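Local structure of catechol 1,2 dioxygenase (Acinetobacter radioresistens, 2XSU) at residues 61-66 with 206-211; 160-165 with 172-177; 165-170 with 223-228. The protein probably opens the ring of catechol with dioxygen, using a ferric iron, to give cis,cis-muconate in the beta-ketoadipate pathway of aromatic breakdown. The protein carries 1 engineered substitution. All coordinates share one frame; numbering follows the deposited sequence.

How the contacts relate
Contacts 2 and 3 are close neighbours, their centres 8 Å apart, whereas contact 1 lies about 24 Å from contact 2 and about 22 Å from contact 3, between centres. Contact 1 joins helix 54-69 to helix 208-215 beside a bound phospholipid. Contact 2 packs together two limbs of the loop between strands 155-159 and 180-184, and contact 3 ties that same loop through iron to strand 221-231. Along the chain the order is 61-66, 160-165, 165-170, 172-177, 206-211, 223-228; Gly-165 is shared, and helix 208-215 directly precedes strand 221-231. The iron site thus takes ligands from this loop and a sheet strand, while the lipid site lies apart on the helical side.

Contact 1 of 3, residues 61-66 with 206-211; sequences LEYLTD and EGTTQA. With PIE (1,2-diacyl-sn-glycero-3-phosphoinositol), chain C.
Tyr-63 meets Thr-208 with the edge of its ring, and its OH donates a hydrogen bond of 2.8 Å to Thr-208 O. The donor stands above the carbonyl plane, 69° out of it, rather than on a lone pair, while the carbonyl oxygen itself lies in the plane of the tyrosine ring. Alongside this bond, Tyr-63 CE1 packs on Thr-208 CB at 3.8 Å. One helical turn on, the methyl CG2 of Thr-208 rests 3.8 Å from Asp-66 CB. Water 1 adds a second link: it donates to Tyr-63 OH at 3.0 Å and to Thr-209 OG1, and is also hydrogen-bonded to Thr-208 OG1. The tyrosine reaches this far because its CG is anti to the backbone N (chi1 177°).

The contact joins helix 54-69, in the N-terminal family region, to the first turn of helix 208-215, with Gly-207 as N-cap, in the dioxygenase region. The phospholipid lies along this junction: its O32 is 3.5 Å from Tyr-63 CD1, its C54 packs 3.7 Å from Leu-64 CD1, and Ala-211 CB approaches the phosphate oxygen O13 to 3.2 Å.

Further out, Glu-72 grips the helix start by accepting from Thr-208 N and by a hydrogen bond with Thr-209 OG1. Leu-76 of helix 73-80 touches both Tyr-63 and Thr-209, and Asp-66 forms a salt bridge with Arg-308 of the second subunit.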
loop_
_atom_site.group_PDB
_atom_site.type_symbol
_atom_site.label_atom_id
_atom_site.label_comp_id
_atom_site.label_asym_id
_atom_site.label_seq_id
_atom_site.Cartn_x
_atom_site.Cartn_y
_atom_site.Cartn_z
ATOM N N LEU A 61 -1.730 7.613 0.031
ATOM C CA LEU A 61 -1.907 6.554 1.038
ATOM C C LEU A 61 -3.331 5.975 1.026
ATOM O O LEU A 61 -3.527 4.763 1.193
ATOM C CB LEU A 61 -1.524 7.068 2.431
ATOM C CG LEU A 61 -0.043 7.291 2.656
ATOM C CD1 LEU A 61 0.124 7.750 4.096
ATOM C CD2 LEU A 61 0.791 6.017 2.412
ATOM N N GLU A 62 -4.327 6.834 0.803
ATOM C CA GLU A 62 -5.708 6.385 0.674
ATOM C C GLU A 62 -5.879 5.474 -0.558
ATOM O O GLU A 62 -6.551 4.433 -0.484
ATOM C CB GLU A 62 -6.657 7.577 0.651
ATOM C CG GLU A 62 -6.744 8.240 2.054
ATOM C CD GLU A 62 -7.073 9.723 2.032
ATOM O OE1 GLU A 62 -7.548 10.241 0.994
ATOM O OE2 GLU A 62 -6.858 10.379 3.092
ATOM N N TYR A 63 -5.241 5.868 -1.657
ATOM C CA TYR A 63 -5.225 5.025 -2.866
ATOM C C TYR A 63 -4.604 3.654 -2.577
ATOM O O TYR A 63 -5.219 2.619 -2.924
ATOM C CB TYR A 63 -4.462 5.707 -4.007
ATOM C CG TYR A 63 -4.381 4.805 -5.225
ATOM C CD1 TYR A 63 -5.468 4.685 -6.091
ATOM C CD2 TYR A 63 -3.228 4.058 -5.478
ATOM C CE1 TYR A 63 -5.424 3.807 -7.193
ATOM C CE2 TYR A 63 -3.169 3.178 -6.564
ATOM C CZ TYR A 63 -4.277 3.068 -7.409
ATOM O OH TYR A 63 -4.195 2.199 -8.479
ATOM N N LEU A 64 -3.421 3.639 -1.945
ATOM C CA LEU A 64 -2.761 2.361 -1.621
ATOM C C LEU A 64 -3.600 1.501 -0.689
ATOM O O LEU A 64 -3.669 0.281 -0.883
ATOM C CB LEU A 64 -1.343 2.556 -1.078
ATOM C CG LEU A 64 -0.381 3.122 -2.142
ATOM C CD1 LEU A 64 0.964 3.390 -1.524
ATOM C CD2 LEU A 64 -0.217 2.183 -3.376
ATOM N N THR A 65 -4.251 2.131 0.300
ATOM C CA THR A 65 -5.182 1.420 1.187
ATOM C C THR A 65 -6.326 0.766 0.373
ATOM O O THR A 65 -6.610 -0.442 0.527
ATOM C CB THR A 65 -5.789 2.389 2.224
ATOM O OG1 THR A 65 -4.741 2.859 3.099
ATOM C CG2 THR A 65 -6.869 1.686 3.059
ATOM N N ASP A 66 -6.944 1.543 -0.507
ATOM C CA ASP A 66 -8.061 1.048 -1.345
ATOM C C ASP A 66 -7.613 -0.093 -2.261
ATOM O O ASP A 66 -8.345 -1.084 -2.414
ATOM C CB ASP A 66 -8.648 2.163 -2.201
ATOM C CG ASP A 66 -9.372 3.224 -1.377
ATOM O OD1 ASP A 66 -9.588 2.999 -0.176
ATOM O OD2 ASP A 66 -9.691 4.274 -1.974
ATOM N N GLU A 206 -14.209 -0.607 -12.519
ATOM C CA GLU A 206 -14.476 0.272 -11.385
ATOM C C GLU A 206 -13.435 0.137 -10.274
ATOM O O GLU A 206 -13.574 0.731 -9.187
ATOM C CB GLU A 206 -15.885 0.003 -10.819
ATOM C CG GLU A 206 -17.010 0.250 -11.821
ATOM C CD GLU A 206 -16.868 1.576 -12.566
ATOM O OE1 GLU A 206 -16.795 2.639 -11.908
ATOM O OE2 GLU A 206 -16.826 1.559 -13.822
ATOM N N GLY A 207 -12.374 -0.616 -10.561
ATOM C CA GLY A 207 -11.352 -0.924 -9.547
ATOM C C GLY A 207 -10.240 0.116 -9.499
ATOM O O GLY A 207 -10.198 1.060 -10.296
ATOM N N THR A 208 -9.316 -0.082 -8.553
ATOM C CA THR A 208 -8.263 0.885 -8.293
ATOM C C THR A 208 -7.195 0.980 -9.385
ATOM O O THR A 208 -6.703 2.065 -9.671
ATOM C CB THR A 208 -7.559 0.620 -6.930
ATOM O OG1 THR A 208 -7.127 -0.736 -6.879
ATOM C CG2 THR A 208 -8.537 0.874 -5.755
ATOM N N THR A 209 -6.850 -0.153 -10.001
ATOM C CA THR A 209 -5.828 -0.127 -11.038
ATOM C C THR A 209 -6.294 0.692 -12.257
ATOM O O THR A 209 -5.585 1.607 -12.716
ATOM C CB THR A 209 -5.353 -1.564 -11.427
ATOM O OG1 THR A 209 -4.954 -2.265 -10.232
ATOM C CG2 THR A 209 -4.156 -1.465 -12.369
ATOM N N GLN A 210 -7.513 0.413 -12.728
ATOM C CA GLN A 210 -8.064 1.170 -13.848
ATOM C C GLN A 210 -8.262 2.642 -13.494
ATOM O O GLN A 210 -8.040 3.513 -14.331
ATOM C CB GLN A 210 -9.359 0.533 -14.371
ATOM C CG GLN A 210 -9.738 1.063 -15.773
ATOM C CD GLN A 210 -8.657 0.790 -16.820
ATOM O OE1 GLN A 210 -8.294 -0.357 -17.031
ATOM N NE2 GLN A 210 -8.125 1.842 -17.458
ATOM N N ALA A 211 -8.614 2.933 -12.235
ATOM C CA ALA A 211 -8.739 4.333 -11.841
ATOM C C ALA A 211 -7.438 5.095 -12.066
ATOM O O ALA A 211 -7.440 6.231 -12.566
ATOM C CB ALA A 211 -9.186 4.438 -10.375
HETATM P P PIE C . -9.093 7.884 -8.008
HETATM O O11 PIE C . -9.626 9.220 -7.785
HETATM O O12 PIE C . -7.440 7.887 -8.298
HETATM O O13 PIE C . -9.784 7.437 -9.541
HETATM O O14 PIE C . -9.546 6.748 -7.197
HETATM C C1 PIE C . -8.605 10.101 -8.530
HETATM C C2 PIE C . -7.669 10.488 -7.365
HETATM C C3 PIE C . -6.278 9.989 -7.776
HETATM O O31 PIE C . -5.485 9.516 -6.667
HETATM O O32 PIE C . -4.632 7.677 -7.636
HETATM C C31 PIE C . -4.432 8.767 -7.104
HETATM C C32 PIE C . -3.006 9.287 -6.924
HETATM C C33 PIE C . -2.191 8.345 -6.041
HETATM C C34 PIE C . -1.272 7.453 -6.876
HETATM C C35 PIE C . 0.072 7.270 -6.175
HETATM C C36 PIE C . 0.572 5.832 -6.291
HETATM C C37 PIE C . 1.603 5.719 -7.412
HETATM C C38 PIE C . 2.586 4.585 -7.133
HETATM C C39 PIE C . 3.827 4.860 -7.701
HETATM C C40 PIE C . 5.012 4.268 -7.265
HETATM C C41 PIE C . 5.055 3.342 -6.229
HETATM C C42 PIE C . 5.308 1.928 -6.767
HETATM O O21 PIE C . -7.678 11.929 -7.002
HETATM O O22 PIE C . -7.808 12.951 -9.028
HETATM C C21 PIE C . -7.257 12.860 -7.931
HETATM C C22 PIE C . -6.146 13.877 -7.611
HETATM C C23 PIE C . -4.995 13.425 -6.710
HETATM C C24 PIE C . -4.005 14.577 -6.480
HETATM C C25 PIE C . -2.596 14.214 -6.957
HETATM C C26 PIE C . -1.962 13.178 -6.029
HETATM C C27 PIE C . -0.521 12.882 -6.430
HETATM C C28 PIE C . -0.062 11.534 -5.868
HETATM C C29 PIE C . 0.651 11.712 -4.527
HETATM C C47 PIE C . 1.338 10.425 -4.071
HETATM C C48 PIE C . 2.008 10.648 -2.717
HETATM C C49 PIE C . 3.122 9.629 -2.470
HETATM C C50 PIE C . 3.131 9.125 -1.023
HETATM C C51 PIE C . 2.412 7.775 -0.863
HETATM C "C1'" PIE C . -12.747 5.160 -6.273
HETATM C "C2'" PIE C . -13.283 6.221 -5.359
HETATM C "C3'" PIE C . -12.960 7.597 -5.969
HETATM C "C4'" PIE C . -11.516 7.760 -6.209
HETATM C "C5'" PIE C . -10.959 6.638 -7.094
HETATM C "C6'" PIE C . -11.234 5.263 -6.430
HETATM O "O1'" PIE C . -12.978 3.863 -5.697
HETATM O "O2'" PIE C . -14.688 6.126 -5.193
HETATM O "O3'" PIE C . -13.439 8.646 -5.117
HETATM O "O4'" PIE C . -10.592 8.654 -5.626
HETATM O "O6'" PIE C . -10.773 4.221 -7.301
HETATM C C52 PIE C . 2.941 6.679 -1.805
HETATM C C53 PIE C . 4.185 5.993 -1.243
HETATM C C54 PIE C . 3.864 5.185 0.018
HETATM C C55 PIE C . 4.599 3.841 0.013
HETATM C C43 PIE C . 3.999 1.156 -6.991
HETATM C C44 PIE C . 4.056 -0.256 -6.409
HETATM C C45 PIE C . 3.540 -1.276 -7.424
HETATM C C46 PIE C . 2.277 -1.950 -6.908
HETATM O O HOH W 1 -4.431 -0.719 -7.846
#

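Contact 2 of 3, residues 160-165 with 172-177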
loop_
_atom_site.group_PDB
_atom_site.type_symbol
_atom_site.label_atom_id
_atom_site.label_comp_id
_atom_site.label_asym_id
_atom_site.label_seq_id
_atom_site.Cartn_x
_atom_site.Cartn_y
_atom_site.Cartn_z
ATOM N N HIS A 160 -5.464 -20.222 -17.418
ATOM C CA HIS A 160 -5.875 -19.170 -18.373
ATOM C C HIS A 160 -7.345 -18.759 -18.166
ATOM O O HIS A 160 -8.084 -19.416 -17.395
ATOM C CB HIS A 160 -5.580 -19.597 -19.830
ATOM C CG HIS A 160 -6.464 -20.683 -20.375
ATOM N ND1 HIS A 160 -7.777 -20.470 -20.769
ATOM C CD2 HIS A 160 -6.190 -21.982 -20.657
ATOM C CE1 HIS A 160 -8.273 -21.607 -21.245
ATOM N NE2 HIS A 160 -7.327 -22.532 -21.203
ATOM N N ALA A 161 -7.727 -17.683 -18.850
ATOM C CA ALA A 161 -9.076 -17.103 -18.792
ATOM C C ALA A 161 -10.116 -17.842 -19.632
ATOM O O ALA A 161 -9.797 -18.515 -20.660
ATOM C CB ALA A 161 -9.039 -15.629 -19.201
ATOM N N ASN A 162 -11.362 -17.701 -19.198
ATOM C CA ASN A 162 -12.507 -18.226 -19.975
ATOM C C ASN A 162 -12.908 -17.309 -21.141
ATOM O O ASN A 162 -12.178 -16.356 -21.476
ATOM C CB ASN A 162 -13.699 -18.583 -19.050
ATOM C CG ASN A 162 -14.484 -17.364 -18.578
ATOM O OD1 ASN A 162 -14.160 -16.199 -18.869
ATOM N ND2 ASN A 162 -15.563 -17.646 -17.840
ATOM N N SER A 163 -14.064 -17.592 -21.754
ATOM C CA SER A 163 -14.491 -16.861 -22.967
ATOM C C SER A 163 -14.854 -15.399 -22.721
ATOM O O SER A 163 -14.982 -14.633 -23.688
ATOM C CB SER A 163 -15.665 -17.563 -23.655
ATOM O OG SER A 163 -16.885 -17.256 -23.020
ATOM N N LEU A 164 -14.993 -15.048 -21.438
ATOM C CA LEU A 164 -15.310 -13.682 -21.005
ATOM C C LEU A 164 -14.084 -12.947 -20.453
ATOM O O LEU A 164 -14.179 -11.775 -20.021
ATOM C CB LEU A 164 -16.462 -13.696 -19.973
ATOM C CG LEU A 164 -17.718 -14.514 -20.315
ATOM C CD1 LEU A 164 -18.797 -14.372 -19.230
ATOM C CD2 LEU A 164 -18.273 -14.138 -21.645
ATOM N N GLY A 165 -12.926 -13.622 -20.459
ATOM C CA GLY A 165 -11.698 -13.053 -19.904
ATOM C C GLY A 165 -11.581 -13.175 -18.389
ATOM O O GLY A 165 -10.788 -12.443 -17.785
ATOM N N LYS A 172 -16.055 -16.391 -8.789
ATOM C CA LYS A 172 -16.654 -17.476 -8.006
ATOM C C LYS A 172 -17.808 -18.210 -8.696
ATOM O O LYS A 172 -18.265 -19.239 -8.186
ATOM C CB LYS A 172 -17.069 -16.995 -6.610
ATOM C CG LYS A 172 -15.914 -16.946 -5.624
ATOM C CD LYS A 172 -16.194 -15.935 -4.514
ATOM C CE LYS A 172 -14.887 -15.366 -3.983
ATOM N NZ LYS A 172 -15.024 -13.926 -3.603
ATOM N N SER A 173 -18.261 -17.692 -9.839
ATOM C CA SER A 173 -19.250 -18.375 -10.682
ATOM C C SER A 173 -18.713 -19.601 -11.444
ATOM O O SER A 173 -19.478 -20.493 -11.829
ATOM C CB SER A 173 -19.892 -17.388 -11.661
ATOM O OG SER A 173 -19.078 -17.154 -12.791
ATOM N N GLN A 174 -17.405 -19.653 -11.682
ATOM C CA GLN A 174 -16.825 -20.832 -12.312
ATOM C C GLN A 174 -16.620 -21.934 -11.301
ATOM O O GLN A 174 -16.443 -21.668 -10.105
ATOM C CB GLN A 174 -15.474 -20.504 -12.958
ATOM C CG GLN A 174 -15.578 -19.568 -14.115
ATOM C CD GLN A 174 -14.229 -19.361 -14.796
ATOM O OE1 GLN A 174 -13.541 -20.325 -15.126
ATOM N NE2 GLN A 174 -13.845 -18.103 -14.978
ATOM N N SER A 175 -16.623 -23.174 -11.786
ATOM C CA SER A 175 -16.312 -24.307 -10.939
ATOM C C SER A 175 -14.884 -24.127 -10.417
ATOM O O SER A 175 -14.021 -23.513 -11.084
ATOM C CB SER A 175 -16.478 -25.638 -11.691
ATOM O OG SER A 175 -15.713 -25.698 -12.895
ATOM N N ASP A 176 -14.636 -24.628 -9.214
ATOM C CA ASP A 176 -13.283 -24.622 -8.681
ATOM C C ASP A 176 -12.293 -25.275 -9.661
ATOM O O ASP A 176 -12.560 -26.339 -10.261
ATOM C CB ASP A 176 -13.221 -25.329 -7.325
ATOM C CG ASP A 176 -14.404 -24.993 -6.450
ATOM O OD1 ASP A 176 -14.594 -23.791 -6.125
ATOM O OD2 ASP A 176 -15.134 -25.941 -6.096
ATOM N N PHE A 177 -11.168 -24.582 -9.829
ATOM C CA PHE A 177 -10.054 -24.966 -10.719
ATOM C C PHE A 177 -10.380 -25.061 -12.212
ATOM O O PHE A 177 -9.606 -25.636 -12.969
ATOM C CB PHE A 177 -9.347 -26.233 -10.227
ATOM C CG PHE A 177 -8.570 -26.017 -8.968
ATOM C CD1 PHE A 177 -7.396 -25.270 -8.990
ATOM C CD2 PHE A 177 -9.007 -26.563 -7.767
ATOM C CE1 PHE A 177 -6.646 -25.059 -7.819
ATOM C CE2 PHE A 177 -8.279 -26.373 -6.592
ATOM C CZ PHE A 177 -7.090 -25.605 -6.619
#
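An Asx turn built on Asn-162, within a type I beta turn from Asn-162 to Gly-165, presents the side-chain amide that meets Gln-174 in the loop carrying the iron ligand Tyr-167. The two amides lie almost parallel, their planes 8° apart, and touch through their nitrogens: Asn-162 ND2 is 3.4 Å from Gln-174 NE2. Both are donors, so this is packing without a hydrogen bond, and each group is oriented by other partners.

Asn-162 OD1 accepts from Leu-164 N at 2.9 Å, with the donor 60° out of the carbonyl plane, and also from Asn-166 N. With CG set between the backbone N and the carbonyl carbon (chi1 77°), the Asn-162 amide folds back over its own turn, which the backbone bond from Gly-165 N to Asn-162 O closes at 3.0 Å.

Gln-174, from the later limb of the loop, reaches across on a chain extended beyond CG. Gln-174 NE2 donates to Asn-166 O at 3.1 Å. The same nitrogen donates to Asp-171 OD1, while OE1 takes a hydrogen bond from Asn-178. These bonds fix the rotation of the amide and tie Gln-174 to the backbone just before Tyr-167.

At the root of the loop, His-160 follows strand 155-159 and pairs by backbone with Leu-179, next to strand 180-184, while its NE2 is hydrogen-bonded to Thr-195 on strand 190-196.

Contact 3 of 3, residues 165-170 with 223-228; sequences GNYSFF and PSHVHY. With FE (Fe (III) ion), chain B.
Tyr-167 and His-227 both hold CG anti to their carbonyl carbons, whereas His-225 tucks CG between its backbone N and carbonyl carbon (chi1 58°); together these settings bring one oxygen and two ring nitrogens onto the ferric iron. Iron to Tyr-167 OH is 1.9 Å, and iron lies 2.1 Å from each of His-225 NE2 and His-227 NE2. The tyrosine crosses both histidines at about a right angle. Its OH lies in the plane of the His-227 ring, at the edge, 3.3 Å from His-227 CD2. The close approach of Tyr-167 OH to the two NE2 atoms is that of ligands sharing a metal, not of hydrogen bonding.

A second-shell hydrogen bond fixes the rotation of the His-225 ring: His-225 ND1 donates to Pro-223 O at 2.8 Å, nearly straight at 177° and in the ring plane, which leaves NE2 turned to the metal. Water 2 donates to Tyr-167 OH at 2.6 Å and to His-225 O, bridging loop and strand. Trp-159 of strand 155-159 stacks on the His-227 ring.

Water 3 binds the iron at 2.1 Å, and Tyr-201 completes five ligands. Two tyrosines, two histidines and a solvent ligand round ferric iron form the characteristic resting site of intradiol ring-cleavage dioxygenases.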
loop_
_atom_site.group_PDB
_atom_site.type_symbol
_atom_site.label_atom_id
_atom_site.label_comp_id
_atom_site.label_asym_id
_atom_site.label_seq_id
_atom_site.Cartn_x
_atom_site.Cartn_y
_atom_site.Cartn_z
ATOM N N GLY A 165 -12.926 -13.622 -20.459
ATOM C CA GLY A 165 -11.698 -13.053 -19.904
ATOM C C GLY A 165 -11.581 -13.175 -18.389
ATOM O O GLY A 165 -10.788 -12.443 -17.785
ATOM N N ASN A 166 -12.319 -14.126 -17.790
ATOM C CA ASN A 166 -12.325 -14.320 -16.322
ATOM C C ASN A 166 -11.632 -15.619 -15.896
ATOM O O ASN A 166 -11.673 -16.626 -16.621
ATOM C CB ASN A 166 -13.773 -14.324 -15.771
ATOM C CG ASN A 166 -14.533 -13.021 -16.045
ATOM O OD1 ASN A 166 -15.740 -13.041 -16.367
ATOM N ND2 ASN A 166 -13.853 -11.897 -15.929
ATOM N N TYR A 167 -11.024 -15.595 -14.705
ATOM C CA TYR A 167 -10.280 -16.728 -14.159
ATOM C C TYR A 167 -11.033 -17.360 -12.993
ATOM O O TYR A 167 -11.638 -16.648 -12.182
ATOM C CB TYR A 167 -8.934 -16.250 -13.628
ATOM C CG TYR A 167 -7.876 -15.944 -14.670
ATOM C CD1 TYR A 167 -6.819 -16.831 -14.876
ATOM C CD2 TYR A 167 -7.887 -14.746 -15.376
ATOM C CE1 TYR A 167 -5.838 -16.548 -15.787
ATOM C CE2 TYR A 167 -6.892 -14.449 -16.312
ATOM C CZ TYR A 167 -5.878 -15.344 -16.498
ATOM O OH TYR A 167 -4.866 -15.065 -17.393
ATOM N N SER A 168 -10.975 -18.682 -12.901
ATOM C CA SER A 168 -11.611 -19.381 -11.779
ATOM C C SER A 168 -10.934 -19.000 -10.456
ATOM O O SER A 168 -9.785 -18.513 -10.426
ATOM C CB SER A 168 -11.599 -20.898 -11.992
ATOM O OG SER A 168 -10.251 -21.395 -11.965
ATOM N N PHE A 169 -11.699 -19.226 -9.382
ATOM C CA PHE A 169 -11.341 -18.934 -7.999
ATOM C C PHE A 169 -11.625 -17.476 -7.729
ATOM O O PHE A 169 -12.344 -17.152 -6.786
ATOM C CB PHE A 169 -9.903 -19.372 -7.638
ATOM C CG PHE A 169 -9.547 -19.138 -6.192
ATOM C CD1 PHE A 169 -9.881 -20.092 -5.224
ATOM C CD2 PHE A 169 -8.894 -17.966 -5.800
ATOM C CE1 PHE A 169 -9.552 -19.881 -3.867
ATOM C CE2 PHE A 169 -8.568 -17.740 -4.462
ATOM C CZ PHE A 169 -8.901 -18.711 -3.497
ATOM N N PHE A 170 -11.098 -16.596 -8.573
ATOM C CA PHE A 170 -11.401 -15.178 -8.506
ATOM C C PHE A 170 -12.813 -14.857 -8.976
ATOM O O PHE A 170 -13.512 -14.066 -8.331
ATOM C CB PHE A 170 -10.312 -14.371 -9.233
ATOM C CG PHE A 170 -8.958 -14.622 -8.661
ATOM C CD1 PHE A 170 -8.536 -13.938 -7.523
ATOM C CD2 PHE A 170 -8.136 -15.609 -9.190
ATOM C CE1 PHE A 170 -7.319 -14.209 -6.947
ATOM C CE2 PHE A 170 -6.915 -15.887 -8.623
ATOM C CZ PHE A 170 -6.496 -15.177 -7.487
ATOM N N PRO A 223 -3.433 -8.905 -24.053
ATOM C CA PRO A 223 -3.808 -9.846 -25.138
ATOM C C PRO A 223 -4.063 -11.229 -24.561
ATOM O O PRO A 223 -3.592 -11.556 -23.439
ATOM C CB PRO A 223 -2.569 -9.889 -26.037
ATOM C CG PRO A 223 -1.412 -9.684 -25.034
ATOM C CD PRO A 223 -1.976 -8.665 -24.031
ATOM N N SER A 224 -4.771 -12.048 -25.324
ATOM C CA SER A 224 -5.010 -13.462 -24.945
ATOM C C SER A 224 -3.674 -14.172 -24.670
ATOM O O SER A 224 -2.649 -13.940 -25.359
ATOM C CB SER A 224 -5.727 -14.185 -26.062
ATOM O OG SER A 224 -4.920 -14.123 -27.219
ATOM N N HIS A 225 -3.677 -15.039 -23.646
ATOM C CA HIS A 225 -2.440 -15.736 -23.250
ATOM C C HIS A 225 -2.774 -16.944 -22.364
ATOM O O HIS A 225 -3.859 -17.033 -21.780
ATOM C CB HIS A 225 -1.497 -14.787 -22.452
ATOM C CG HIS A 225 -2.127 -14.211 -21.210
ATOM N ND1 HIS A 225 -2.937 -13.089 -21.236
ATOM C CD2 HIS A 225 -2.081 -14.611 -19.908
ATOM C CE1 HIS A 225 -3.359 -12.822 -20.010
ATOM N NE2 HIS A 225 -2.852 -13.721 -19.180
ATOM N N VAL A 226 -1.829 -17.873 -22.293
ATOM C CA VAL A 226 -1.909 -19.004 -21.356
ATOM C C VAL A 226 -0.637 -18.984 -20.507
ATOM O O VAL A 226 0.487 -18.888 -21.036
ATOM C CB VAL A 226 -2.028 -20.357 -22.138
ATOM C CG1 VAL A 226 -1.970 -21.570 -21.170
ATOM C CG2 VAL A 226 -3.336 -20.384 -22.976
ATOM N N HIS A 227 -0.809 -19.070 -19.185
ATOM C CA HIS A 227 0.313 -19.038 -18.249
ATOM C C HIS A 227 0.914 -20.429 -18.056
ATOM O O HIS A 227 0.178 -21.425 -18.058
ATOM C CB HIS A 227 -0.238 -18.604 -16.873
ATOM C CG HIS A 227 -0.705 -17.188 -16.813
ATOM N ND1 HIS A 227 0.164 -16.148 -16.573
ATOM C CD2 HIS A 227 -1.945 -16.625 -16.906
ATOM C CE1 HIS A 227 -0.510 -15.004 -16.541
ATOM N NE2 HIS A 227 -1.787 -15.260 -16.770
ATOM N N TYR A 228 2.225 -20.477 -17.791
ATOM C CA TYR A 228 2.949 -21.715 -17.492
ATOM C C TYR A 228 3.905 -21.571 -16.314
ATOM O O TYR A 228 4.667 -20.606 -16.257
ATOM C CB TYR A 228 3.827 -22.107 -18.682
ATOM C CG TYR A 228 3.147 -22.722 -19.857
ATOM C CD1 TYR A 228 2.337 -21.952 -20.700
ATOM C CD2 TYR A 228 3.359 -24.082 -20.181
ATOM C CE1 TYR A 228 1.714 -22.529 -21.806
ATOM C CE2 TYR A 228 2.752 -24.660 -21.310
ATOM C CZ TYR A 228 1.931 -23.862 -22.112
ATOM O OH TYR A 228 1.308 -24.384 -23.207
HETATM FE FE FE B . -3.334 -13.904 -17.116
HETATM O O HOH W 2 -5.519 -15.997 -19.753
HETATM O O HOH W 3 -2.969 -12.857 -15.280
#